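Local coordinates for protein beta-lactamase Rm3 (Uncultured bacterium, PDB 5IQK) that hydrolyses the amide bond of beta-lactam antibiotics as a zinc-dependent metallo-beta-lactamase of subclass B3, and so probably confers resistance on its host, at residues 65-68 / 69-72; 259-262 / 263-267; 97-100 / 101-105; 209-212 / 213-216. All blocks are in the same frame, centred on the assembly; numbering follows the deposited sequence.

Contact 1 (65-68 / 69-72)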
ATOM      1  N   PHE A  65      -1.452  13.707 -15.971  1.00 27.31           N
ATOM      2  CA  PHE A  65      -2.268  14.218 -14.872  1.00 26.58           C
ATOM      3  C   PHE A  65      -1.472  15.184 -14.001  1.00 26.23           C
ATOM      4  O   PHE A  65      -0.285  15.404 -14.240  1.00 27.61           O
ATOM      5  CB  PHE A  65      -2.823  13.060 -14.035  1.00 22.18           C
ATOM      6  CG  PHE A  65      -3.659  12.091 -14.827  1.00 25.33           C
ATOM      7  CD1 PHE A  65      -4.923  12.458 -15.287  1.00 25.08           C
ATOM      8  CD2 PHE A  65      -3.175  10.828 -15.140  1.00 24.56           C
ATOM      9  CE1 PHE A  65      -5.698  11.578 -16.028  1.00 25.40           C
ATOM     10  CE2 PHE A  65      -3.945   9.940 -15.876  1.00 23.65           C
ATOM     11  CZ  PHE A  65      -5.212  10.319 -16.323  1.00 29.16           C
ATOM     12  N   ARG A  66      -2.117  15.745 -12.981  1.00 28.02           N
ATOM     13  CA  ARG A  66      -1.469  16.728 -12.114  1.00 26.00           C
ATOM     14  C   ARG A  66      -1.663  16.412 -10.634  1.00 28.50           C
ATOM     15  O   ARG A  66      -2.746  16.007 -10.221  1.00 27.49           O
ATOM     16  CB  ARG A  66      -1.994  18.135 -12.389  1.00 31.07           C
ATOM     17  CG  ARG A  66      -1.922  18.563 -13.844  1.00 31.27           C
ATOM     18  CD  ARG A  66      -2.646  19.872 -14.050  1.00 35.67           C
ATOM     19  NE  ARG A  66      -2.002  20.960 -13.319  1.00 42.25           N
ATOM     20  CZ  ARG A  66      -2.658  21.893 -12.634  1.00 47.35           C
ATOM     21  NH1 ARG A  66      -3.987  21.888 -12.604  1.00 42.38           N
ATOM     22  NH2 ARG A  66      -1.985  22.848 -12.001  1.00 48.13           N
ATOM     23  N   ILE A  67      -0.610  16.620  -9.847  1.00 28.92           N
ATOM     24  CA  ILE A  67      -0.669  16.404  -8.402  1.00 30.90           C
ATOM     25  C   ILE A  67      -1.692  17.370  -7.808  1.00 34.44           C
ATOM     26  O   ILE A  67      -2.339  17.073  -6.809  1.00 27.12           O
ATOM     27  CB  ILE A  67       0.715  16.605  -7.734  1.00 25.72           C
ATOM     28  CG1 ILE A  67       0.656  16.263  -6.236  1.00 26.69           C
ATOM     29  CG2 ILE A  67       1.232  18.021  -7.956  1.00 30.24           C
ATOM     30  CD1 ILE A  67       0.279  14.833  -5.974  1.00 24.45           C
ATOM     31  N   GLU A  68      -1.878  18.511  -8.474  1.00 32.39           N
ATOM     32  CA  GLU A  68      -2.809  19.526  -8.011  1.00 28.80           C
ATOM     33  C   GLU A  68      -4.246  19.023  -8.071  1.00 27.82           C
ATOM     34  O   GLU A  68      -5.135  19.586  -7.436  1.00 31.52           O
ATOM     35  CB  GLU A  68      -2.666  20.808  -8.851  1.00 35.19           C
ATOM     36  CG  GLU A  68      -1.361  21.559  -8.631  1.00 36.47           C
ATOM     37  CD  GLU A  68      -0.216  21.028  -9.484  1.00 32.71           C
ATOM     38  OE1 GLU A  68      -0.446  20.108 -10.303  1.00 33.83           O
ATOM     39  OE2 GLU A  68       0.919  21.523  -9.325  1.00 35.85           O
ATOM     40  N   ASP A  69      -4.479  17.975  -8.853  1.00 24.81           N
ATOM     41  CA  ASP A  69      -5.829  17.448  -9.021  1.00 28.03           C
ATOM     42  C   ASP A  69      -6.106  16.255  -8.112  1.00 25.24           C
ATOM     43  O   ASP A  69      -7.206  15.708  -8.112  1.00 27.98           O
ATOM     44  CB  ASP A  69      -6.069  17.066 -10.479  1.00 24.84           C
ATOM     45  CG  ASP A  69      -6.117  18.284 -11.390  1.00 33.30           C
ATOM     46  OD1 ASP A  69      -6.565  19.351 -10.923  1.00 31.08           O
ATOM     47  OD2 ASP A  69      -5.709  18.177 -12.559  1.00 31.83           O
ATOM     48  N   VAL A  70      -5.098  15.840  -7.354  1.00 27.63           N
ATOM     49  CA  VAL A  70      -5.301  14.807  -6.348  1.00 23.53           C
ATOM     50  C   VAL A  70      -6.089  15.390  -5.186  1.00 23.91           C
ATOM     51  O   VAL A  70      -5.670  16.366  -4.579  1.00 24.05           O
ATOM     52  CB  VAL A  70      -3.959  14.235  -5.859  1.00 26.09           C
ATOM     53  CG1 VAL A  70      -4.154  13.373  -4.598  1.00 22.12           C
ATOM     54  CG2 VAL A  70      -3.314  13.434  -6.964  1.00 23.19           C
ATOM     55  N   LYS A  71      -7.231  14.797  -4.870  1.00 25.30           N
ATOM     56  CA  LYS A  71      -8.081  15.367  -3.828  1.00 24.73           C
ATOM     57  C   LYS A  71      -8.148  14.491  -2.583  1.00 26.55           C
ATOM     58  O   LYS A  71      -8.639  14.920  -1.545  1.00 27.06           O
ATOM     59  CB  LYS A  71      -9.471  15.629  -4.390  1.00 28.47           C
ATOM     60  CG  LYS A  71      -9.409  16.688  -5.497  1.00 30.13           C
ATOM     61  CD  LYS A  71     -10.743  17.266  -5.883  1.00 37.24           C
ATOM     62  CE  LYS A  71     -10.563  18.210  -7.068  1.00 36.72           C
ATOM     63  NZ  LYS A  71      -9.295  18.992  -6.952  1.00 40.08           N
ATOM     64  N   LEU A  72      -7.637  13.271  -2.688  1.00 23.68           N
ATOM     65  CA  LEU A  72      -7.577  12.367  -1.541  1.00 20.69           C
ATOM     66  C   LEU A  72      -6.365  11.461  -1.660  1.00 20.98           C
ATOM     67  O   LEU A  72      -6.116  10.901  -2.722  1.00 21.90           O
ATOM     68  CB  LEU A  72      -8.845  11.525  -1.446  1.00 19.77           C
ATOM     69  CG  LEU A  72      -8.960  10.504  -0.308  1.00 26.16           C
ATOM     70  CD1 LEU A  72      -8.892  11.157   1.069  1.00 24.85           C
ATOM     71  CD2 LEU A  72     -10.227   9.697  -0.467  1.00 23.27           C
TER
HETATM   72  O   HOH W   1      -4.971  15.861 -13.557  1.00 29.03           O

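Contact 2 (259-262 / 263-267)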
ATOM      1  N   THR A 259       2.654 -19.074   4.306  1.00 28.54           N
ATOM      2  CA  THR A 259       3.872 -19.861   4.223  1.00 28.36           C
ATOM      3  C   THR A 259       5.009 -19.161   4.945  1.00 29.52           C
ATOM      4  O   THR A 259       5.744 -19.787   5.723  1.00 26.44           O
ATOM      5  CB  THR A 259       4.257 -20.110   2.758  1.00 28.45           C
ATOM      6  OG1 THR A 259       3.234 -20.899   2.144  1.00 31.40           O
ATOM      7  CG2 THR A 259       5.566 -20.849   2.659  1.00 28.41           C
ATOM      8  N   LEU A 260       5.149 -17.864   4.686  1.00 26.82           N
ATOM      9  CA  LEU A 260       6.163 -17.057   5.355  1.00 27.42           C
ATOM     10  C   LEU A 260       5.926 -17.076   6.870  1.00 27.17           C
ATOM     11  O   LEU A 260       6.864 -17.275   7.649  1.00 24.42           O
ATOM     12  CB  LEU A 260       6.155 -15.624   4.805  1.00 27.07           C
ATOM     13  CG  LEU A 260       7.149 -14.572   5.312  1.00 25.82           C
ATOM     14  CD1 LEU A 260       7.338 -13.474   4.288  1.00 26.58           C
ATOM     15  CD2 LEU A 260       6.746 -13.959   6.638  1.00 29.35           C
ATOM     16  N   LEU A 261       4.681 -16.860   7.296  1.00 23.27           N
ATOM     17  CA  LEU A 261       4.390 -16.874   8.737  1.00 27.09           C
ATOM     18  C   LEU A 261       4.740 -18.218   9.394  1.00 28.91           C
ATOM     19  O   LEU A 261       5.284 -18.244  10.508  1.00 24.34           O
ATOM     20  CB  LEU A 261       2.920 -16.532   9.008  1.00 24.63           C
ATOM     21  CG  LEU A 261       2.573 -16.513  10.502  1.00 25.50           C
ATOM     22  CD1 LEU A 261       3.428 -15.499  11.252  1.00 21.82           C
ATOM     23  CD2 LEU A 261       1.097 -16.227  10.723  1.00 20.41           C
ATOM     24  N   ASP A 262       4.431 -19.328   8.724  1.00 27.80           N
ATOM     25  CA  ASP A 262       4.749 -20.652   9.267  1.00 29.39           C
ATOM     26  C   ASP A 262       6.243 -20.808   9.516  1.00 27.69           C
ATOM     27  O   ASP A 262       6.661 -21.334  10.553  1.00 30.12           O
ATOM     28  CB  ASP A 262       4.284 -21.767   8.328  1.00 33.16           C
ATOM     29  CG  ASP A 262       2.775 -21.885   8.255  1.00 37.70           C
ATOM     30  OD1 ASP A 262       2.095 -21.465   9.215  1.00 42.24           O
ATOM     31  OD2 ASP A 262       2.271 -22.416   7.240  1.00 42.24           O
ATOM     32  N   SER A 263       7.041 -20.342   8.563  1.00 23.56           N
ATOM     33  CA  SER A 263       8.495 -20.399   8.687  1.00 30.10           C
ATOM     34  C   SER A 263       8.985 -19.513   9.812  1.00 28.31           C
ATOM     35  O   SER A 263       9.894 -19.884  10.555  1.00 26.49           O
ATOM     36  CB  SER A 263       9.174 -19.974   7.386  1.00 31.84           C
ATOM     37  OG  SER A 263       8.958 -20.930   6.373  1.00 39.42           O
ATOM     38  N   ARG A 264       8.400 -18.325   9.901  1.00 25.71           N
ATOM     39  CA  ARG A 264       8.788 -17.347  10.907  1.00 26.37           C
ATOM     40  C   ARG A 264       8.512 -17.878  12.312  1.00 26.65           C
ATOM     41  O   ARG A 264       9.385 -17.821  13.186  1.00 27.60           O
ATOM     42  CB  ARG A 264       8.045 -16.025  10.665  1.00 23.45           C
ATOM     43  CG  ARG A 264       8.181 -14.998  11.782  1.00 22.71           C
ATOM     44  CD  ARG A 264       9.617 -14.578  11.996  1.00 25.68           C
ATOM     45  NE  ARG A 264       9.730 -13.647  13.112  1.00 20.34           N
ATOM     46  CZ  ARG A 264      10.194 -12.411  13.022  1.00 20.09           C
ATOM     47  NH1 ARG A 264      10.623 -11.946  11.853  1.00 20.52           N
ATOM     48  NH2 ARG A 264      10.241 -11.646  14.109  1.00 19.76           N
ATOM     49  N   LEU A 265       7.311 -18.414  12.516  1.00 23.19           N
ATOM     50  CA  LEU A 265       6.940 -19.004  13.808  1.00 27.66           C
ATOM     51  C   LEU A 265       7.825 -20.183  14.172  1.00 29.29           C
ATOM     52  O   LEU A 265       8.138 -20.388  15.343  1.00 30.01           O
ATOM     53  CB  LEU A 265       5.473 -19.432  13.799  1.00 28.85           C
ATOM     54  CG  LEU A 265       4.528 -18.234  13.695  1.00 32.60           C
ATOM     55  CD1 LEU A 265       3.060 -18.667  13.703  1.00 27.86           C
ATOM     56  CD2 LEU A 265       4.820 -17.245  14.817  1.00 29.96           C
ATOM     57  N   ASP A 266       8.224 -20.967  13.179  1.00 28.16           N
ATOM     58  CA  ASP A 266       9.137 -22.066  13.449  1.00 30.59           C
ATOM     59  C   ASP A 266      10.486 -21.519  13.925  1.00 35.40           C
ATOM     60  O   ASP A 266      11.074 -22.051  14.862  1.00 36.88           O
ATOM     61  CB  ASP A 266       9.308 -22.958  12.218  1.00 32.53           C
ATOM     62  CG  ASP A 266      10.298 -24.076  12.450  1.00 44.59           C
ATOM     63  OD1 ASP A 266       9.990 -24.997  13.240  1.00 48.25           O
ATOM     64  OD2 ASP A 266      11.390 -24.029  11.846  1.00 47.22           O
ATOM     65  N   GLN A 267      10.956 -20.439  13.309  1.00 31.19           N
ATOM     66  CA  GLN A 267      12.216 -19.814  13.726  1.00 32.26           C
ATOM     67  C   GLN A 267      12.115 -19.223  15.132  1.00 33.84           C
ATOM     68  O   GLN A 267      13.059 -19.321  15.910  1.00 38.54           O
ATOM     69  CB  GLN A 267      12.636 -18.735  12.720  1.00 36.69           C
ATOM     70  CG  GLN A 267      13.051 -19.290  11.356  1.00 37.40           C
ATOM     71  CD  GLN A 267      13.119 -18.224  10.266  1.00 42.06           C
ATOM     72  OE1 GLN A 267      12.847 -17.048  10.512  1.00 47.10           O
ATOM     73  NE2 GLN A 267      13.470 -18.638   9.051  1.00 37.39           N
TER
HETATM   74  O   HOH W   2       6.647 -22.501   5.640  1.00 34.86           O

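Contact 3 (97-100 / 101-105)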
ATOM      1  N   VAL A  97      -5.210  13.227   3.924  1.00 29.52           N
ATOM      2  CA  VAL A  97      -4.677  11.872   3.941  1.00 23.81           C
ATOM      3  C   VAL A  97      -5.543  10.977   4.831  1.00 23.72           C
ATOM      4  O   VAL A  97      -5.833  11.324   5.975  1.00 27.80           O
ATOM      5  CB  VAL A  97      -3.212  11.835   4.445  1.00 24.36           C
ATOM      6  CG1 VAL A  97      -2.772  10.422   4.688  1.00 23.94           C
ATOM      7  CG2 VAL A  97      -2.281  12.518   3.446  1.00 28.40           C
ATOM      8  N   ALA A  98      -5.959   9.828   4.310  1.00 20.87           N
ATOM      9  CA  ALA A  98      -6.736   8.890   5.116  1.00 22.11           C
ATOM     10  C   ALA A  98      -5.868   7.704   5.533  1.00 21.35           C
ATOM     11  O   ALA A  98      -5.170   7.109   4.713  1.00 19.49           O
ATOM     12  CB  ALA A  98      -7.964   8.413   4.356  1.00 23.41           C
ATOM     13  N   ALA A  99      -5.925   7.372   6.814  1.00 19.53           N
ATOM     14  CA  ALA A  99      -5.135   6.280   7.368  1.00 17.14           C
ATOM     15  C   ALA A  99      -5.873   5.683   8.543  1.00 20.03           C
ATOM     16  O   ALA A  99      -6.762   6.325   9.106  1.00 21.33           O
ATOM     17  CB  ALA A  99      -3.768   6.764   7.789  1.00 16.26           C
ATOM     18  N   SER A 100      -5.496   4.470   8.934  1.00 20.07           N
ATOM     19  CA  SER A 100      -6.113   3.834  10.101  1.00 18.21           C
ATOM     20  C   SER A 100      -5.799   4.630  11.364  1.00 19.01           C
ATOM     21  O   SER A 100      -4.835   5.393  11.402  1.00 18.86           O
ATOM     22  CB  SER A 100      -5.617   2.393  10.255  1.00 19.88           C
ATOM     23  OG  SER A 100      -4.250   2.374  10.633  1.00 19.72           O
ATOM     24  N   PRO A 101      -6.614   4.455  12.410  1.00 23.52           N
ATOM     25  CA  PRO A 101      -6.322   5.128  13.680  1.00 22.40           C
ATOM     26  C   PRO A 101      -4.896   4.842  14.146  1.00 19.00           C
ATOM     27  O   PRO A 101      -4.193   5.758  14.571  1.00 18.99           O
ATOM     28  CB  PRO A 101      -7.357   4.529  14.627  1.00 23.31           C
ATOM     29  CG  PRO A 101      -8.521   4.258  13.731  1.00 27.37           C
ATOM     30  CD  PRO A 101      -7.930   3.792  12.430  1.00 24.99           C
ATOM     31  N   SER A 102      -4.455   3.601  14.009  1.00 21.45           N
ATOM     32  CA  SER A 102      -3.101   3.251  14.449  1.00 19.75           C
ATOM     33  C   SER A 102      -2.028   3.859  13.527  1.00 19.82           C
ATOM     34  O   SER A 102      -1.071   4.459  14.008  1.00 22.39           O
ATOM     35  CB  SER A 102      -2.935   1.738  14.541  1.00 20.39           C
ATOM     36  OG  SER A 102      -1.580   1.406  14.806  1.00 22.48           O
ATOM     37  N   ALA A 103      -2.181   3.709  12.215  1.00 20.03           N
ATOM     38  CA  ALA A 103      -1.204   4.276  11.282  1.00 19.55           C
ATOM     39  C   ALA A 103      -1.149   5.804  11.407  1.00 21.32           C
ATOM     40  O   ALA A 103      -0.088   6.413  11.275  1.00 21.40           O
ATOM     41  CB  ALA A 103      -1.529   3.868   9.835  1.00 15.39           C
ATOM     42  N   ALA A 104      -2.295   6.425  11.672  1.00 19.72           N
ATOM     43  CA  ALA A 104      -2.358   7.883  11.755  1.00 22.72           C
ATOM     44  C   ALA A 104      -1.497   8.412  12.892  1.00 20.37           C
ATOM     45  O   ALA A 104      -0.994   9.537  12.831  1.00 24.85           O
ATOM     46  CB  ALA A 104      -3.794   8.347  11.936  1.00 22.95           C
ATOM     47  N   LEU A 105      -1.358   7.615  13.939  1.00 21.55           N
ATOM     48  CA  LEU A 105      -0.467   7.980  15.032  1.00 22.33           C
ATOM     49  C   LEU A 105       0.972   8.033  14.538  1.00 25.04           C
ATOM     50  O   LEU A 105       1.709   8.963  14.875  1.00 25.72           O
ATOM     51  CB  LEU A 105      -0.591   6.999  16.195  1.00 22.50           C
ATOM     52  CG  LEU A 105      -1.909   7.002  16.966  1.00 26.64           C
ATOM     53  CD1 LEU A 105      -1.890   5.871  17.979  1.00 27.34           C
ATOM     54  CD2 LEU A 105      -2.120   8.343  17.646  1.00 31.17           C
TER

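Contact 4 (209-212 / 213-216)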
ATOM      1  N   GLU A 209      -7.693 -14.069   6.398  1.00 26.07           N
ATOM      2  CA  GLU A 209      -9.085 -14.384   6.130  1.00 23.70           C
ATOM      3  C   GLU A 209      -9.754 -13.284   5.310  1.00 26.80           C
ATOM      4  O   GLU A 209     -10.506 -13.559   4.383  1.00 29.23           O
ATOM      5  CB  GLU A 209      -9.837 -14.549   7.448  1.00 25.95           C
ATOM      6  CG  GLU A 209      -9.419 -15.739   8.287  1.00 25.59           C
ATOM      7  CD  GLU A 209      -9.889 -15.615   9.722  1.00 26.91           C
ATOM      8  OE1 GLU A 209     -10.632 -14.658  10.014  1.00 28.38           O
ATOM      9  OE2 GLU A 209      -9.552 -16.495  10.541  1.00 31.94           O
ATOM     10  N   THR A 210      -9.478 -12.037   5.682  1.00 23.68           N
ATOM     11  CA  THR A 210     -10.081 -10.878   5.035  1.00 24.85           C
ATOM     12  C   THR A 210      -9.662 -10.772   3.578  1.00 25.30           C
ATOM     13  O   THR A 210     -10.498 -10.646   2.678  1.00 23.12           O
ATOM     14  CB  THR A 210      -9.688  -9.574   5.752  1.00 23.80           C
ATOM     15  OG1 THR A 210     -10.290  -9.543   7.050  1.00 26.94           O
ATOM     16  CG2 THR A 210     -10.155  -8.358   4.957  1.00 27.47           C
ATOM     17  N   LEU A 211      -8.360 -10.838   3.352  1.00 23.97           N
ATOM     18  CA  LEU A 211      -7.836 -10.626   2.015  1.00 26.81           C
ATOM     19  C   LEU A 211      -8.200 -11.766   1.074  1.00 29.53           C
ATOM     20  O   LEU A 211      -8.511 -11.521  -0.099  1.00 30.21           O
ATOM     21  CB  LEU A 211      -6.318 -10.424   2.058  1.00 24.21           C
ATOM     22  CG  LEU A 211      -5.839  -9.030   2.486  1.00 21.08           C
ATOM     23  CD1 LEU A 211      -4.349  -9.033   2.782  1.00 17.97           C
ATOM     24  CD2 LEU A 211      -6.154  -8.008   1.386  1.00 25.02           C
ATOM     25  N   GLU A 212      -8.216 -12.998   1.576  1.00 23.89           N
ATOM     26  CA  GLU A 212      -8.394 -14.133   0.677  1.00 29.31           C
ATOM     27  C   GLU A 212      -9.819 -14.256   0.139  1.00 30.50           C
ATOM     28  O   GLU A 212     -10.043 -14.939  -0.860  1.00 29.90           O
ATOM     29  CB  GLU A 212      -8.004 -15.447   1.362  1.00 33.06           C
ATOM     30  CG  GLU A 212      -9.015 -15.944   2.382  1.00 33.09           C
ATOM     31  CD  GLU A 212      -8.505 -17.146   3.160  1.00 35.95           C
ATOM     32  OE1 GLU A 212      -7.425 -17.662   2.805  1.00 36.29           O
ATOM     33  OE2 GLU A 212      -9.182 -17.570   4.123  1.00 40.68           O
ATOM     34  N   LYS A 213     -10.779 -13.574   0.756  1.00 29.94           N
ATOM     35  CA  LYS A 213     -12.133 -13.664   0.236  1.00 33.23           C
ATOM     36  C   LYS A 213     -12.652 -12.352  -0.350  1.00 34.13           C
ATOM     37  O   LYS A 213     -13.830 -12.252  -0.694  1.00 33.59           O
ATOM     38  CB  LYS A 213     -13.099 -14.172   1.311  1.00 34.08           C
ATOM     39  CG  LYS A 213     -13.191 -13.348   2.572  1.00 35.36           C
ATOM     40  CD  LYS A 213     -14.042 -14.073   3.613  1.00 39.19           C
ATOM     41  CE  LYS A 213     -14.126 -13.293   4.921  1.00 41.74           C
ATOM     42  NZ  LYS A 213     -14.671 -11.917   4.734  1.00 42.29           N
ATOM     43  N   LEU A 214     -11.773 -11.367  -0.509  1.00 29.74           N
ATOM     44  CA  LEU A 214     -12.117 -10.155  -1.253  1.00 31.50           C
ATOM     45  C   LEU A 214     -12.343 -10.444  -2.728  1.00 28.27           C
ATOM     46  O   LEU A 214     -11.570 -11.183  -3.332  1.00 28.23           O
ATOM     47  CB  LEU A 214     -11.007  -9.105  -1.141  1.00 28.73           C
ATOM     48  CG  LEU A 214     -10.838  -8.224   0.086  1.00 30.45           C
ATOM     49  CD1 LEU A 214      -9.730  -7.238  -0.201  1.00 28.60           C
ATOM     50  CD2 LEU A 214     -12.131  -7.484   0.371  1.00 28.84           C
ATOM     51  N   PRO A 215     -13.389  -9.833  -3.324  1.00 28.15           N
ATOM     52  CA  PRO A 215     -13.479  -9.801  -4.789  1.00 28.19           C
ATOM     53  C   PRO A 215     -12.188  -9.197  -5.320  1.00 28.08           C
ATOM     54  O   PRO A 215     -11.773  -8.145  -4.831  1.00 26.03           O
ATOM     55  CB  PRO A 215     -14.690  -8.903  -5.059  1.00 26.15           C
ATOM     56  CG  PRO A 215     -15.508  -8.993  -3.784  1.00 26.76           C
ATOM     57  CD  PRO A 215     -14.492  -9.105  -2.681  1.00 30.80           C
ATOM     58  N   CYS A 216     -11.525  -9.872  -6.250  1.00 28.50           N
ATOM     59  CA  CYS A 216     -10.148  -9.515  -6.559  1.00 28.23           C
ATOM     60  C   CYS A 216      -9.751  -9.754  -8.012  1.00 32.41           C
ATOM     61  O   CYS A 216      -9.105 -10.749  -8.317  1.00 37.15           O
ATOM     62  CB  CYS A 216      -9.220 -10.304  -5.632  1.00 29.67           C
ATOM     63  SG  CYS A 216      -7.469  -9.873  -5.695  1.00 37.39           S
TER
HETATM   64  O   HOH W   3     -13.083 -10.001   3.074  1.00 28.25           O
HETATM   65  O   HOH W   4      -9.949 -13.186  -3.009  1.00 32.46           O

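Contact 1 (65-68 / 69-72)
Arg-66 and Asp-69 cross at a slant over a tight turn with their charged planes almost perpendicular, 83° apart, and form a salt bridge that rests on charge alone. NH1 of Arg-66 lies 4.0 Å from OD1 of Asp-69, a long separation, and the oxygen sits well out of the guanidinium plane, where no N-H points at it. Glu-68 joins the network in the same manner: its OE1 is 3.5 Å from NE of Arg-66, again out of plane, while its CB lies on one face of the guanidinium, offset toward its rim. CB and CD of Arg-66 lie alongside OD2 of Asp-69, and the bend at chi3 (64°) beyond CD turns the guanidinium toward the carboxylates. OD2 also takes a short bond from a water 2.6 Å away, which in turn accepts from the backbone N of Arg-66 and thereby ties the carboxylate to the start of the turn. Two backbone bonds close the bend, from Asp-69 N to Arg-66 O at 3.0 Å and from Val-70 N to Ile-67 O at 3.1 Å. On the buried side CD1 of Ile-67 meets CG2 of Val-70 at 4.0 Å. The turn leads out of the loop after helix 53-62 into strand 70-74; Ile-67 packs on Leu-89 of helix 86-93 and Ile-60 of helix 53-62, and Val-70 on Leu-35 of strand 34-36.

Contact 2 (259-262 / 263-267)
Leu-261 and Leu-265, one helical turn apart, make the apolar part of this contact. CD1 of Leu-261 touches CG of Leu-265 at 3.8 Å, and CD1 of Leu-265 lies 3.9 Å from CG of Leu-261. The two side chains cross at a slant. Their first torsions differ: Leu-261 holds CG anti to its backbone N (chi1 -179°), whereas Leu-265 holds it anti to the carbonyl carbon (chi1 -66°), which swings its CG back over the preceding turn to 3.3 Å from the carbonyl O of Leu-261. Both side chains also pack on Arg-205 of helix 200-212, and Leu-261 reaches Leu-204 and Phe-208 there.

The backbone bonds are those of a regular alpha-helix, each running from residue i+4 to the carbonyl of residue i. The straightest is Leu-265 N to Leu-261 O, 2.9 Å with an N-H...O angle of 172°; Arg-264 N to Leu-260 O is also 2.9 Å.

One water donates to the carbonyl O of Thr-259 and lies 2.9 Å from OG of Ser-263, bridging a turn on the exposed side. Among the charged groups, Arg-264 carries its guanidinium off to a salt bridge with Glu-268 and a hydrogen bond to Ser-185. Leu-261 and Leu-265 pack on helix 200-212, while Asp-262, Ser-263 and Asp-266 lie on the exposed side, a division of apolar and polar groups consistent with an amphipathic helix.

Contact 3 (97-100 / 101-105)
Ser-100 lays its hydroxyl over the first turn of helix 101-109, where OG accepts a hydrogen bond from the backbone N of Ala-103 at 2.9 Å and lies 3.2 Å from that residue's CB. The bond is fairly straight, with an N-H...O angle of 162°. A chi1 of 69° sets OG between the backbone N and the carbonyl carbon, turned in toward the helix end. Being at the N-cap, the serine satisfies an N-H that has no earlier turn of helix to accept it, and its OG is also hydrogen-bonded to the carbonyl O of Gly-158, so one buried hydroxyl ties the helix start to a distant loop. The carbonyl O of Ser-100 takes the next amide, Ala-104 N, at 2.8 Å. One residue before the cap, CB of Ala-99 points toward the helix and meets CB of Ala-103 at 4.2 Å and CB of Ala-104 at 4.4 Å, small side chains consistent with the close approach of strand and helix. The axes of strand 97-99 and helix 101-105 pass 7.6 Å apart at 122°, the chain turning sharply as it leaves the strand. This serine-capped turn is the entry to a beta-alpha-beta crossover, in which helix 101-109 joins the neighbouring parallel strands 96-99 and 131-133 of one of the two sheets of the metallo-beta-lactamase alpha-beta/beta-alpha fold.

Contact 4 (209-212 / 213-216)
Leu-211 and Leu-214 lean across one another at the end of helix 200-212, meeting through single methyl groups, CD2 of Leu-211 and CD1 of Leu-214, 4.0 Å apart. Both hold CG anti to the carbonyl carbon (chi1 -79° in each), and their branches meet where the helix gives way to the loop leading to strand 218-221. At this turn Leu-214 N donates to Leu-211 O at 3.3 Å, approaching from well above the carbonyl plane. The leucines cover the second sheet of the fold, Leu-211 resting on Ala-178 and Leu-214 on Val-176 of strand 171-178. Lys-213 lies on the exposed side: its chain runs back along the last turn, with CG 3.2 Å from the carbonyl O of Glu-209, and a bend at chi4 (57°) turns the amino group to a water 3.0 Å from NZ. This water donates to the carbonyl O of Thr-210, while a second one donates to the carbonyls of both Glu-212 and Leu-214, at 2.8 Å from Glu-212 O. The carboxylate of Glu-212 forms a salt bridge with Arg-258, and Cys-216 is disulfide-bonded to Cys-250 of helix 249-269.

Contact 3 is the buried one, contact 1 is partly buried, and contacts 2 and 4 lie at the surface. Contacts 1 and 3 serve the same sheet, in which strands 70-74 and 96-99 are neighbours, one at the entry to a strand and the other at an exit into a helix. Helices 249-269 and 200-212, which pack together, carry contact 2 and the helical part of contact 4; contacts 1 and 2 stand on opposite sides of the chain's centre, 41 Å apart between centres. Chemistry follows place: alanines and a serine hydroxyl with two hydrogen bonds inside, a charge network on the turn of contact 1, and leucine pairs, with separate water bridges on backbone carbonyls, in the helix of contact 2 and the helix end of contact 4.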